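Local structure of aryl acylamidase (bacterium CSBL00001, 4YJ6) at residues Phe87-Trp93 against Gly108-Ser114; Tyr116-Met120 against Val240-Phe244; Trp113-Pro117 against Arg206-Lys210; Asn46-Ala52 against Leu127-Asn132. The protein probably hydrolyses the amide bond of N-acylated arylamines, as an aryl acylamidase of the amidase signature family. All coordinates share one frame; numbering follows the deposited sequence.

Interaction 1: Phe87-Trp93 against Gly108-Ser114; sequences FAAKPGW and GAAGVWS
A89 and S114 close one end of this pairing and G92, W93 and G108 the other, S114 N bonding to A89 O at 2.8 Å. G92 N meets G108 O at 2.9 Å almost in a straight line (176°). G108 N reaches W93 O at 2.8 Å. The motif is a long irregular loop folded back on itself, between strand 80-84 and helix 115-122 of the amidase fold, with a type II beta turn on each arm, from K90 to W93 and from A109 to V112. S114, just before the helix, adds its hydroxyl: a chi1 of 53° swings OG between its own backbone N and carbonyl carbon, where it accepts the N-H of A89 at 3.3 Å. One residue thus serves both the N-H and the carbonyl of A89, whose methyl rests beside CG1 of V112.

The K90 side chain runs alongside W113 in the same direction, CE lying 3.6 Å from CZ3. On its other flank CD sits 3.4 Å above the ring plane of W93, so the aliphatic chain threads between two indoles. Its amine ends in a salt bridge with E55, which also takes the NE1 hydrogen of W93. P91 crosses W113 at about a right angle and makes a CH-pi contact, its CD 3.6 Å from the centroid of the five-membered ring and 20° off the normal.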
loop_
_atom_site.group_PDB
_atom_site.type_symbol
_atom_site.label_atom_id
_atom_site.label_comp_id
_atom_site.label_asym_id
_atom_site.label_seq_id
_atom_site.Cartn_x
_atom_site.Cartn_y
_atom_site.Cartn_z
ATOM N N PHE A 87 -10.782 -6.443 -3.711
ATOM C CA PHE A 87 -10.739 -7.182 -4.972
ATOM C C PHE A 87 -9.796 -8.386 -4.866
ATOM O O PHE A 87 -9.133 -8.768 -5.831
ATOM C CB PHE A 87 -10.381 -6.260 -6.131
ATOM C CG PHE A 87 -11.431 -5.207 -6.367
ATOM C CD1 PHE A 87 -12.606 -5.533 -7.060
ATOM C CD2 PHE A 87 -11.282 -3.926 -5.849
ATOM C CE1 PHE A 87 -13.589 -4.588 -7.271
ATOM C CE2 PHE A 87 -12.274 -2.956 -6.057
ATOM C CZ PHE A 87 -13.413 -3.281 -6.764
ATOM N N ALA A 88 -9.762 -8.981 -3.681
ATOM C CA ALA A 88 -8.986 -10.210 -3.474
ATOM C C ALA A 88 -9.455 -11.260 -4.473
ATOM O O ALA A 88 -10.652 -11.441 -4.643
ATOM C CB ALA A 88 -9.185 -10.721 -2.055
ATOM N N ALA A 89 -8.521 -11.949 -5.123
ATOM C CA ALA A 89 -8.892 -13.173 -5.837
ATOM C C ALA A 89 -7.905 -14.262 -5.459
ATOM O O ALA A 89 -6.710 -14.186 -5.775
ATOM C CB ALA A 89 -8.890 -12.954 -7.353
ATOM N N LYS A 90 -8.404 -15.282 -4.765
ATOM C CA LYS A 90 -7.582 -16.457 -4.477
ATOM C C LYS A 90 -8.571 -17.605 -4.361
ATOM O O LYS A 90 -9.514 -17.537 -3.579
ATOM C CB LYS A 90 -6.776 -16.303 -3.186
ATOM C CG LYS A 90 -5.911 -17.561 -2.945
ATOM C CD LYS A 90 -4.939 -17.390 -1.842
ATOM C CE LYS A 90 -3.847 -18.499 -1.877
ATOM N NZ LYS A 90 -4.329 -19.918 -1.869
ATOM N N PRO A 91 -8.381 -18.648 -5.159
ATOM C CA PRO A 91 -9.458 -19.651 -5.230
ATOM C C PRO A 91 -9.884 -20.197 -3.861
ATOM O O PRO A 91 -9.035 -20.577 -3.044
ATOM C CB PRO A 91 -8.855 -20.720 -6.132
ATOM C CG PRO A 91 -7.998 -19.918 -7.094
ATOM C CD PRO A 91 -7.349 -18.855 -6.188
ATOM N N GLY A 92 -11.196 -20.181 -3.598
ATOM C CA GLY A 92 -11.721 -20.654 -2.328
ATOM C C GLY A 92 -11.703 -19.662 -1.176
ATOM O O GLY A 92 -12.244 -19.951 -0.110
ATOM N N TRP A 93 -11.114 -18.478 -1.376
ATOM C CA TRP A 93 -11.024 -17.498 -0.304
ATOM C C TRP A 93 -12.122 -16.441 -0.451
ATOM O O TRP A 93 -12.663 -16.239 -1.539
ATOM C CB TRP A 93 -9.667 -16.789 -0.347
ATOM C CG TRP A 93 -8.512 -17.627 0.155
ATOM C CD1 TRP A 93 -8.361 -18.997 0.072
ATOM C CD2 TRP A 93 -7.364 -17.135 0.830
ATOM N NE1 TRP A 93 -7.159 -19.376 0.664
ATOM C CE2 TRP A 93 -6.534 -18.248 1.137
ATOM C CE3 TRP A 93 -6.945 -15.852 1.203
ATOM C CZ2 TRP A 93 -5.311 -18.107 1.795
ATOM C CZ3 TRP A 93 -5.726 -15.710 1.876
ATOM C CH2 TRP A 93 -4.912 -16.835 2.147
ATOM N N GLY A 108 -13.767 -17.044 -4.009
ATOM C CA GLY A 108 -13.096 -16.921 -5.283
ATOM C C GLY A 108 -13.245 -18.169 -6.138
ATOM O O GLY A 108 -13.099 -19.306 -5.654
ATOM N N ALA A 109 -13.540 -17.948 -7.417
ATOM C CA ALA A 109 -13.692 -19.046 -8.378
ATOM C C ALA A 109 -12.354 -19.704 -8.684
ATOM O O ALA A 109 -11.285 -19.134 -8.487
ATOM C CB ALA A 109 -14.316 -18.537 -9.672
ATOM N N ALA A 110 -12.399 -20.931 -9.181
ATOM C CA ALA A 110 -11.179 -21.627 -9.518
ATOM C C ALA A 110 -10.356 -20.877 -10.567
ATOM O O ALA A 110 -10.902 -20.285 -11.495
ATOM C CB ALA A 110 -11.550 -23.038 -10.058
ATOM N N GLY A 111 -9.039 -20.896 -10.404
ATOM C CA GLY A 111 -8.133 -20.425 -11.433
ATOM C C GLY A 111 -7.997 -18.912 -11.581
ATOM O O GLY A 111 -7.241 -18.456 -12.442
ATOM N N VAL A 112 -8.729 -18.143 -10.763
ATOM C CA VAL A 112 -8.675 -16.665 -10.784
ATOM C C VAL A 112 -7.832 -16.137 -9.596
ATOM O O VAL A 112 -8.127 -16.425 -8.432
ATOM C CB VAL A 112 -10.108 -16.085 -10.710
ATOM C CG1 VAL A 112 -10.109 -14.541 -10.789
ATOM C CG2 VAL A 112 -11.001 -16.678 -11.855
ATOM N N TRP A 113 -6.795 -15.349 -9.903
ATOM C CA TRP A 113 -5.850 -14.901 -8.866
ATOM C C TRP A 113 -5.545 -13.434 -8.987
ATOM O O TRP A 113 -5.400 -12.922 -10.095
ATOM C CB TRP A 113 -4.510 -15.613 -9.000
ATOM C CG TRP A 113 -4.531 -17.072 -8.680
ATOM C CD1 TRP A 113 -4.986 -18.093 -9.477
ATOM C CD2 TRP A 113 -4.045 -17.684 -7.476
ATOM N NE1 TRP A 113 -4.812 -19.303 -8.829
ATOM C CE2 TRP A 113 -4.222 -19.082 -7.614
ATOM C CE3 TRP A 113 -3.439 -17.189 -6.311
ATOM C CZ2 TRP A 113 -3.845 -19.980 -6.621
ATOM C CZ3 TRP A 113 -3.049 -18.081 -5.336
ATOM C CH2 TRP A 113 -3.274 -19.467 -5.486
ATOM N N SER A 114 -5.402 -12.758 -7.848
ATOM C CA SER A 114 -4.772 -11.434 -7.863
ATOM C C SER A 114 -3.267 -11.633 -7.667
ATOM O O SER A 114 -2.817 -12.712 -7.286
ATOM C CB SER A 114 -5.401 -10.513 -6.839
ATOM O OG SER A 114 -5.417 -11.094 -5.575
#

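Interaction 2: Tyr116-Met120 against Val240-Phe244; sequences YPLKM and VLHGF
The ring of Y116 is met by L241, whose CD2 comes within 3.8 Å of CD1 at a slant, while one face is covered by M120 of the same helix, its CG 3.5 Å above the centre. M120, a selenomethionine, puts CG there through chi1 (-61°), and the bends further out place SE 4.1 Å from V240 CG1. The phenol oxygen of Y116 is hydrogen-bonded to T81. H242 holds its own ring through ND1 to the backbone oxygen of M238 and NE2 to the N-H of L256. The arrangement is helix packing in which helix 115-122 lies against the C-terminal end of helix 231-241. The fit is tight where V240 CG1 presses on K119 O at 3.1 Å. Carbonyls left at that helix end converge on the amine of K119, which a bend at chi3 (79°) brings over them. NZ bonds to L241 O at 3.0 Å from above the carbonyl plane, 73° out of it. Weak bonds also reach H242 O (2.9 Å) and V240 O (3.3 Å). The positive charge would suit the negative pole of the helix. NZ also donates to a water at 2.6 Å, and that water donates to F244 O.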
loop_
_atom_site.group_PDB
_atom_site.type_symbol
_atom_site.label_atom_id
_atom_site.label_comp_id
_atom_site.label_asym_id
_atom_site.label_seq_id
_atom_site.Cartn_x
_atom_site.Cartn_y
_atom_site.Cartn_z
ATOM N N TYR A 116 -0.507 -10.510 -5.826
ATOM C CA TYR A 116 0.294 -10.776 -4.624
ATOM C C TYR A 116 0.181 -12.261 -4.142
ATOM O O TYR A 116 1.193 -12.899 -3.987
ATOM C CB TYR A 116 -0.073 -9.779 -3.527
ATOM C CG TYR A 116 0.806 -9.859 -2.326
ATOM C CD1 TYR A 116 1.992 -9.107 -2.275
ATOM C CD2 TYR A 116 0.436 -10.618 -1.218
ATOM C CE1 TYR A 116 2.808 -9.148 -1.183
ATOM C CE2 TYR A 116 1.260 -10.650 -0.088
ATOM C CZ TYR A 116 2.434 -9.898 -0.090
ATOM O OH TYR A 116 3.260 -9.906 0.999
ATOM N N PRO A 117 -1.042 -12.790 -3.912
ATOM C CA PRO A 117 -1.101 -14.195 -3.443
ATOM C C PRO A 117 -0.492 -15.193 -4.447
ATOM O O PRO A 117 0.200 -16.127 -4.045
ATOM C CB PRO A 117 -2.602 -14.435 -3.225
ATOM C CG PRO A 117 -3.326 -13.436 -4.124
ATOM C CD PRO A 117 -2.390 -12.171 -4.001
ATOM N N LEU A 118 -0.715 -14.955 -5.739
ATOM C CA LEU A 118 -0.215 -15.849 -6.774
ATOM C C LEU A 118 1.309 -15.866 -6.737
ATOM O O LEU A 118 1.925 -16.935 -6.617
ATOM C CB LEU A 118 -0.696 -15.381 -8.150
ATOM C CG LEU A 118 -0.119 -16.202 -9.308
ATOM C CD1 LEU A 118 -0.670 -17.629 -9.270
ATOM C CD2 LEU A 118 -0.427 -15.536 -10.632
ATOM N N LYS A 119 1.933 -14.692 -6.850
ATOM C CA LYS A 119 3.385 -14.685 -7.029
ATOM C C LYS A 119 4.127 -14.950 -5.733
ATOM O O LYS A 119 5.176 -15.615 -5.735
ATOM C CB LYS A 119 3.817 -13.369 -7.684
ATOM C CG LYS A 119 3.196 -13.288 -9.099
ATOM C CD LYS A 119 3.926 -12.320 -9.967
ATOM C CE LYS A 119 5.210 -12.912 -10.507
ATOM N NZ LYS A 119 5.937 -11.839 -11.242
HETATM N N MSE A 120 3.577 -14.488 -4.618
HETATM C CA MSE A 120 4.250 -14.756 -3.350
HETATM C C MSE A 120 4.209 -16.255 -3.019
HETATM O O MSE A 120 5.247 -16.853 -2.682
HETATM C CB MSE A 120 3.622 -13.942 -2.217
HETATM C CG MSE A 120 3.720 -12.422 -2.434
HETATM SE SE MSE A 120 5.573 -11.882 -2.241
HETATM C CE MSE A 120 5.725 -11.912 -0.279
ATOM N N VAL A 240 10.286 -11.009 -6.458
ATOM C CA VAL A 240 9.245 -11.985 -6.712
ATOM C C VAL A 240 8.065 -11.386 -7.479
ATOM O O VAL A 240 7.557 -12.004 -8.398
ATOM C CB VAL A 240 8.759 -12.603 -5.369
ATOM C CG1 VAL A 240 7.433 -13.485 -5.542
ATOM C CG2 VAL A 240 9.882 -13.470 -4.779
ATOM N N LEU A 241 7.639 -10.189 -7.092
ATOM C CA LEU A 241 6.371 -9.633 -7.589
ATOM C C LEU A 241 6.494 -9.108 -8.997
ATOM O O LEU A 241 5.543 -9.226 -9.780
ATOM C CB LEU A 241 5.904 -8.470 -6.681
ATOM C CG LEU A 241 5.377 -8.945 -5.301
ATOM C CD1 LEU A 241 5.184 -7.736 -4.385
ATOM C CD2 LEU A 241 4.051 -9.734 -5.451
ATOM N N HIS A 242 7.617 -8.484 -9.343
ATOM C CA HIS A 242 7.693 -7.830 -10.661
ATOM C C HIS A 242 7.811 -8.871 -11.777
ATOM O O HIS A 242 8.189 -10.036 -11.543
ATOM C CB HIS A 242 8.843 -6.807 -10.734
ATOM C CG HIS A 242 10.149 -7.397 -11.166
ATOM N ND1 HIS A 242 10.923 -8.168 -10.325
ATOM C CD2 HIS A 242 10.832 -7.300 -12.333
ATOM C CE1 HIS A 242 12.022 -8.546 -10.965
ATOM N NE2 HIS A 242 11.989 -8.028 -12.181
ATOM N N GLY A 243 7.489 -8.435 -12.997
ATOM C CA GLY A 243 7.787 -9.220 -14.181
ATOM C C GLY A 243 6.655 -9.255 -15.202
ATOM O O GLY A 243 5.503 -9.000 -14.897
ATOM N N PHE A 244 7.024 -9.576 -16.423
ATOM C CA PHE A 244 6.113 -9.568 -17.565
ATOM C C PHE A 244 4.899 -10.486 -17.360
ATOM O O PHE A 244 5.027 -11.626 -16.889
ATOM C CB PHE A 244 6.898 -10.013 -18.808
ATOM C CG PHE A 244 6.076 -10.057 -20.055
ATOM C CD1 PHE A 244 5.593 -8.884 -20.615
ATOM C CD2 PHE A 244 5.799 -11.275 -20.677
ATOM C CE1 PHE A 244 4.835 -8.929 -21.776
ATOM C CE2 PHE A 244 5.035 -11.327 -21.849
ATOM C CZ PHE A 244 4.569 -10.164 -22.409
HETATM O O HOH W 1 4.861 -11.620 -13.640
#

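Interaction 3: Trp113-Pro117 against Arg206-Lys210; sequences WSTYP and RVPFK
T115 meets P208 at the first turn of helix 115-122, which docks on the irregular connection between strands 198-201 and 223-228 of the large mixed sheet in the amidase fold. The direct hydrogen bond runs from T115 OG1 to P208 O at 2.7 Å, the donor standing above the carbonyl plane, 58° out of it. A second polar link goes through water: K210 N donates to it at 3.1 Å, and the water donates to T115 OG1 at 3.3 Å. The threonine hydroxyl gives one bond and receives another, which fixes its rotation. The apolar part rests on the methyl of T115. With T115 CG2 anti to the backbone N and OG1 beside it (chi1 -59°), the methyl turns to V207 and lies 3.7 Å from CG1, leaving the hydroxyl for the proline carbonyl. Apart from this, K210 CD packs in van der Waals contact on W113 O at 3.9 Å. E224 of strand 223-228 receives the N-H groups of T115 and Y116 on its two carboxylate oxygens, positioning the helix start, and D248 accepts the F209 N-H. The bridging water itself sits over the F209 ring, its oxygen 4.2 Å above the plane at the centre.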
loop_
_atom_site.group_PDB
_atom_site.type_symbol
_atom_site.label_atom_id
_atom_site.label_comp_id
_atom_site.label_asym_id
_atom_site.label_seq_id
_atom_site.Cartn_x
_atom_site.Cartn_y
_atom_site.Cartn_z
ATOM N N TRP A 113 -6.795 -15.349 -9.903
ATOM C CA TRP A 113 -5.850 -14.901 -8.866
ATOM C C TRP A 113 -5.545 -13.434 -8.987
ATOM O O TRP A 113 -5.400 -12.922 -10.095
ATOM C CB TRP A 113 -4.510 -15.613 -9.000
ATOM C CG TRP A 113 -4.531 -17.072 -8.680
ATOM C CD1 TRP A 113 -4.986 -18.093 -9.477
ATOM C CD2 TRP A 113 -4.045 -17.684 -7.476
ATOM N NE1 TRP A 113 -4.812 -19.303 -8.829
ATOM C CE2 TRP A 113 -4.222 -19.082 -7.614
ATOM C CE3 TRP A 113 -3.439 -17.189 -6.311
ATOM C CZ2 TRP A 113 -3.845 -19.980 -6.621
ATOM C CZ3 TRP A 113 -3.049 -18.081 -5.336
ATOM C CH2 TRP A 113 -3.274 -19.467 -5.486
ATOM N N SER A 114 -5.402 -12.758 -7.848
ATOM C CA SER A 114 -4.772 -11.434 -7.863
ATOM C C SER A 114 -3.267 -11.633 -7.667
ATOM O O SER A 114 -2.817 -12.712 -7.286
ATOM C CB SER A 114 -5.401 -10.513 -6.839
ATOM O OG SER A 114 -5.417 -11.094 -5.575
ATOM N N THR A 115 -2.472 -10.602 -7.951
ATOM C CA THR A 115 -1.035 -10.833 -8.172
ATOM C C THR A 115 -0.278 -11.215 -6.920
ATOM O O THR A 115 0.545 -12.126 -6.948
ATOM C CB THR A 115 -0.408 -9.576 -8.755
ATOM O OG1 THR A 115 -1.084 -9.298 -9.990
ATOM C CG2 THR A 115 1.121 -9.801 -8.990
ATOM N N TYR A 116 -0.507 -10.510 -5.826
ATOM C CA TYR A 116 0.294 -10.776 -4.624
ATOM C C TYR A 116 0.181 -12.261 -4.142
ATOM O O TYR A 116 1.193 -12.899 -3.987
ATOM C CB TYR A 116 -0.073 -9.779 -3.527
ATOM C CG TYR A 116 0.806 -9.859 -2.326
ATOM C CD1 TYR A 116 1.992 -9.107 -2.275
ATOM C CD2 TYR A 116 0.436 -10.618 -1.218
ATOM C CE1 TYR A 116 2.808 -9.148 -1.183
ATOM C CE2 TYR A 116 1.260 -10.650 -0.088
ATOM C CZ TYR A 116 2.434 -9.898 -0.090
ATOM O OH TYR A 116 3.260 -9.906 0.999
ATOM N N PRO A 117 -1.042 -12.790 -3.912
ATOM C CA PRO A 117 -1.101 -14.195 -3.443
ATOM C C PRO A 117 -0.492 -15.193 -4.447
ATOM O O PRO A 117 0.200 -16.127 -4.045
ATOM C CB PRO A 117 -2.602 -14.435 -3.225
ATOM C CG PRO A 117 -3.326 -13.436 -4.124
ATOM C CD PRO A 117 -2.390 -12.171 -4.001
ATOM N N ARG A 206 5.320 -2.612 -13.855
ATOM C CA ARG A 206 6.402 -3.355 -13.207
ATOM C C ARG A 206 5.884 -4.637 -12.551
ATOM O O ARG A 206 6.472 -5.698 -12.715
ATOM C CB ARG A 206 7.081 -2.446 -12.148
ATOM C CG ARG A 206 8.283 -3.098 -11.443
ATOM C CD ARG A 206 9.437 -3.339 -12.430
ATOM N NE ARG A 206 9.993 -2.059 -12.846
ATOM C CZ ARG A 206 10.574 -1.823 -14.027
ATOM N NH1 ARG A 206 10.669 -2.755 -14.963
ATOM N NH2 ARG A 206 11.087 -0.610 -14.266
ATOM N N VAL A 207 4.795 -4.532 -11.803
ATOM C CA VAL A 207 4.113 -5.715 -11.214
ATOM C C VAL A 207 2.765 -5.875 -11.921
ATOM O O VAL A 207 2.015 -4.903 -12.087
ATOM C CB VAL A 207 3.865 -5.461 -9.696
ATOM C CG1 VAL A 207 3.060 -6.618 -9.023
ATOM C CG2 VAL A 207 5.185 -5.249 -8.984
ATOM N N PRO A 208 2.439 -7.082 -12.375
ATOM C CA PRO A 208 1.174 -7.239 -13.108
ATOM C C PRO A 208 -0.022 -6.806 -12.271
ATOM O O PRO A 208 -0.023 -7.017 -11.048
ATOM C CB PRO A 208 1.079 -8.774 -13.361
ATOM C CG PRO A 208 2.482 -9.307 -13.204
ATOM C CD PRO A 208 3.222 -8.340 -12.260
ATOM N N PHE A 209 -1.016 -6.182 -12.899
ATOM C CA PHE A 209 -2.277 -5.913 -12.223
ATOM C C PHE A 209 -3.378 -6.442 -13.122
ATOM O O PHE A 209 -3.419 -6.081 -14.299
ATOM C CB PHE A 209 -2.483 -4.395 -12.006
ATOM C CG PHE A 209 -3.556 -4.115 -10.985
ATOM C CD1 PHE A 209 -4.894 -4.229 -11.329
ATOM C CD2 PHE A 209 -3.212 -3.831 -9.676
ATOM C CE1 PHE A 209 -5.901 -4.030 -10.374
ATOM C CE2 PHE A 209 -4.207 -3.615 -8.692
ATOM C CZ PHE A 209 -5.560 -3.714 -9.053
ATOM N N LYS A 210 -4.226 -7.324 -12.587
ATOM C CA LYS A 210 -5.273 -7.948 -13.392
ATOM C C LYS A 210 -6.581 -7.233 -13.114
ATOM O O LYS A 210 -7.139 -7.345 -12.004
ATOM C CB LYS A 210 -5.374 -9.450 -13.041
ATOM C CG LYS A 210 -6.488 -10.149 -13.829
ATOM C CD LYS A 210 -6.592 -11.679 -13.602
ATOM C CE LYS A 210 -5.305 -12.406 -14.002
ATOM N NZ LYS A 210 -4.934 -12.310 -15.477
HETATM O O HOH W 2 -4.126 -8.119 -9.601
#

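Interaction 4: Asn46-Ala52 against Leu127-Asn132; sequences NAVVYKA and LLGQTN
V49 and Y50 both turn their N-H groups to the carbonyl of Q130, V49 N at 2.9 Å and Y50 N by a weak bond at 3.5 Å. Q130 N answers to Y50 O at 3.0 Å. Beyond the doubled pair N132 N bonds to A47 O at 2.9 Å and A52 N to L128 O at 2.9 Å. V49 crosses N132 at about a right angle and sets CG1 3.4 Å from OD1, while CB of Y50 lies 3.5 Å from OE1 of Q130. Y50 CG is anti to its own N (chi1 174°), which leaves CB as the atom nearest OE1; the ring and amide planes stand 66° apart.

A second shell holds the two amides: NE2 of Q130 donates to P94 O, and the N132 amide is gripped by N144 at OD1 and by G148 and T150 at ND2. K51 ends in a salt bridge with E39 of helix 27-45. On the far side of strand 126-131, T131 OG1 bonds to M83 O in the parallel strand 80-84. Two residues facing one make this a classic beta bulge, set where the outermost strand 48-51 runs antiparallel to the central strand of a three-stranded sheet.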
loop_
_atom_site.group_PDB
_atom_site.type_symbol
_atom_site.label_atom_id
_atom_site.label_comp_id
_atom_site.label_asym_id
_atom_site.label_seq_id
_atom_site.Cartn_x
_atom_site.Cartn_y
_atom_site.Cartn_z
ATOM N N ASN A 46 -7.134 -5.352 15.014
ATOM C CA ASN A 46 -8.248 -5.628 14.117
ATOM C C ASN A 46 -7.792 -5.486 12.669
ATOM O O ASN A 46 -8.470 -4.860 11.854
ATOM C CB ASN A 46 -9.452 -4.715 14.423
ATOM C CG ASN A 46 -10.738 -5.130 13.712
ATOM O OD1 ASN A 46 -11.082 -6.321 13.611
ATOM N ND2 ASN A 46 -11.489 -4.132 13.234
ATOM N N ALA A 47 -6.653 -6.103 12.373
ATOM C CA ALA A 47 -6.063 -6.049 11.031
ATOM C C ALA A 47 -6.476 -7.250 10.171
ATOM O O ALA A 47 -6.573 -7.142 8.967
ATOM C CB ALA A 47 -4.521 -5.978 11.151
ATOM N N VAL A 48 -6.716 -8.399 10.797
ATOM C CA VAL A 48 -7.006 -9.629 10.045
ATOM C C VAL A 48 -8.503 -9.806 9.862
ATOM O O VAL A 48 -9.264 -9.680 10.821
ATOM C CB VAL A 48 -6.373 -10.851 10.769
ATOM C CG1 VAL A 48 -6.751 -12.174 10.066
ATOM C CG2 VAL A 48 -4.867 -10.685 10.862
ATOM N N VAL A 49 -8.938 -10.063 8.633
ATOM C CA VAL A 49 -10.346 -10.263 8.365
ATOM C C VAL A 49 -10.674 -11.681 7.889
ATOM O O VAL A 49 -11.847 -12.063 7.859
ATOM C CB VAL A 49 -10.891 -9.233 7.344
ATOM C CG1 VAL A 49 -10.725 -7.829 7.915
ATOM C CG2 VAL A 49 -10.178 -9.357 5.975
ATOM N N TYR A 50 -9.666 -12.455 7.513
ATOM C CA TYR A 50 -9.873 -13.880 7.164
ATOM C C TYR A 50 -8.631 -14.639 7.595
ATOM O O TYR A 50 -7.506 -14.165 7.368
ATOM C CB TYR A 50 -10.082 -14.060 5.648
ATOM C CG TYR A 50 -10.156 -15.514 5.228
ATOM C CD1 TYR A 50 -11.210 -16.315 5.655
ATOM C CD2 TYR A 50 -9.183 -16.080 4.384
ATOM C CE1 TYR A 50 -11.289 -17.641 5.287
ATOM C CE2 TYR A 50 -9.269 -17.427 3.997
ATOM C CZ TYR A 50 -10.332 -18.181 4.458
ATOM O OH TYR A 50 -10.449 -19.509 4.098
ATOM N N LYS A 51 -8.819 -15.816 8.203
ATOM C CA LYS A 51 -7.702 -16.632 8.634
ATOM C C LYS A 51 -7.725 -17.909 7.819
ATOM O O LYS A 51 -8.771 -18.579 7.740
ATOM C CB LYS A 51 -7.827 -16.943 10.133
ATOM C CG LYS A 51 -7.711 -15.685 10.983
ATOM C CD LYS A 51 -8.146 -15.887 12.448
ATOM C CE LYS A 51 -7.932 -14.585 13.241
ATOM N NZ LYS A 51 -8.316 -14.721 14.690
ATOM N N ALA A 52 -6.590 -18.219 7.195
ATOM C CA ALA A 52 -6.449 -19.421 6.357
ATOM C C ALA A 52 -5.405 -20.339 6.999
ATOM O O ALA A 52 -4.470 -20.822 6.346
ATOM C CB ALA A 52 -6.016 -19.045 4.929
ATOM N N LEU A 127 0.870 -17.987 2.826
ATOM C CA LEU A 127 -0.237 -17.049 3.006
ATOM C C LEU A 127 -1.111 -17.460 4.176
ATOM O O LEU A 127 -1.712 -18.552 4.174
ATOM C CB LEU A 127 -1.106 -16.989 1.754
ATOM C CG LEU A 127 -0.406 -16.600 0.463
ATOM C CD1 LEU A 127 -1.375 -16.776 -0.743
ATOM C CD2 LEU A 127 0.043 -15.200 0.605
ATOM N N LEU A 128 -1.222 -16.586 5.158
ATOM C CA LEU A 128 -1.944 -16.914 6.393
ATOM C C LEU A 128 -3.382 -16.394 6.408
ATOM O O LEU A 128 -4.147 -16.746 7.305
ATOM C CB LEU A 128 -1.194 -16.387 7.647
ATOM C CG LEU A 128 -0.369 -17.559 8.230
ATOM C CD1 LEU A 128 0.881 -17.758 7.391
ATOM C CD2 LEU A 128 -0.016 -17.359 9.671
ATOM N N GLY A 129 -3.758 -15.558 5.441
ATOM C CA GLY A 129 -5.086 -14.942 5.457
ATOM C C GLY A 129 -5.141 -13.598 4.748
ATOM O O GLY A 129 -4.284 -13.321 3.907
ATOM N N GLN A 130 -6.147 -12.782 5.086
ATOM C CA GLN A 130 -6.369 -11.477 4.430
ATOM C C GLN A 130 -6.463 -10.371 5.452
ATOM O O GLN A 130 -6.885 -10.606 6.590
ATOM C CB GLN A 130 -7.687 -11.477 3.665
ATOM C CG GLN A 130 -7.775 -12.555 2.585
ATOM C CD GLN A 130 -9.141 -12.573 1.932
ATOM O OE1 GLN A 130 -10.152 -12.313 2.598
ATOM N NE2 GLN A 130 -9.195 -12.917 0.645
ATOM N N THR A 131 -6.124 -9.155 5.021
ATOM C CA THR A 131 -6.140 -7.981 5.866
ATOM C C THR A 131 -7.245 -6.991 5.496
ATOM O O THR A 131 -7.707 -6.944 4.356
ATOM C CB THR A 131 -4.772 -7.242 5.781
ATOM O OG1 THR A 131 -4.474 -6.991 4.401
ATOM C CG2 THR A 131 -3.657 -8.117 6.375
ATOM N N ASN A 132 -7.637 -6.165 6.475
ATOM C CA ASN A 132 -8.790 -5.261 6.352
ATOM C C ASN A 132 -8.531 -4.072 5.411
ATOM O O ASN A 132 -7.405 -3.559 5.359
ATOM C CB ASN A 132 -9.092 -4.694 7.746
ATOM C CG ASN A 132 -10.522 -4.185 7.891
ATOM O OD1 ASN A 132 -11.400 -4.538 7.140
ATOM N ND2 ASN A 132 -10.739 -3.331 8.894
#

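From the N terminus, strand 48-51 comes first and finds its partner only at 127-132, so interaction 4 closes a loop of some 75 residues. Interaction 1 lies within that loop, closing a shorter one of 14 residues. Interaction 3 starts on W113 and S114, where interaction 1 ends, and runs into helix 115-122, which also carries interaction 2. Their partners at 206-210 and 240-244 come after 127-132, so both cross interaction 4. The contacts also touch: K90 packs on L127, W93 on A52, P117 on L127, and G243 N probably bonds to R206 O. Together they tie the small three-stranded sheet, through helix 115-122, to the connections of the large sheet and helix 231-241.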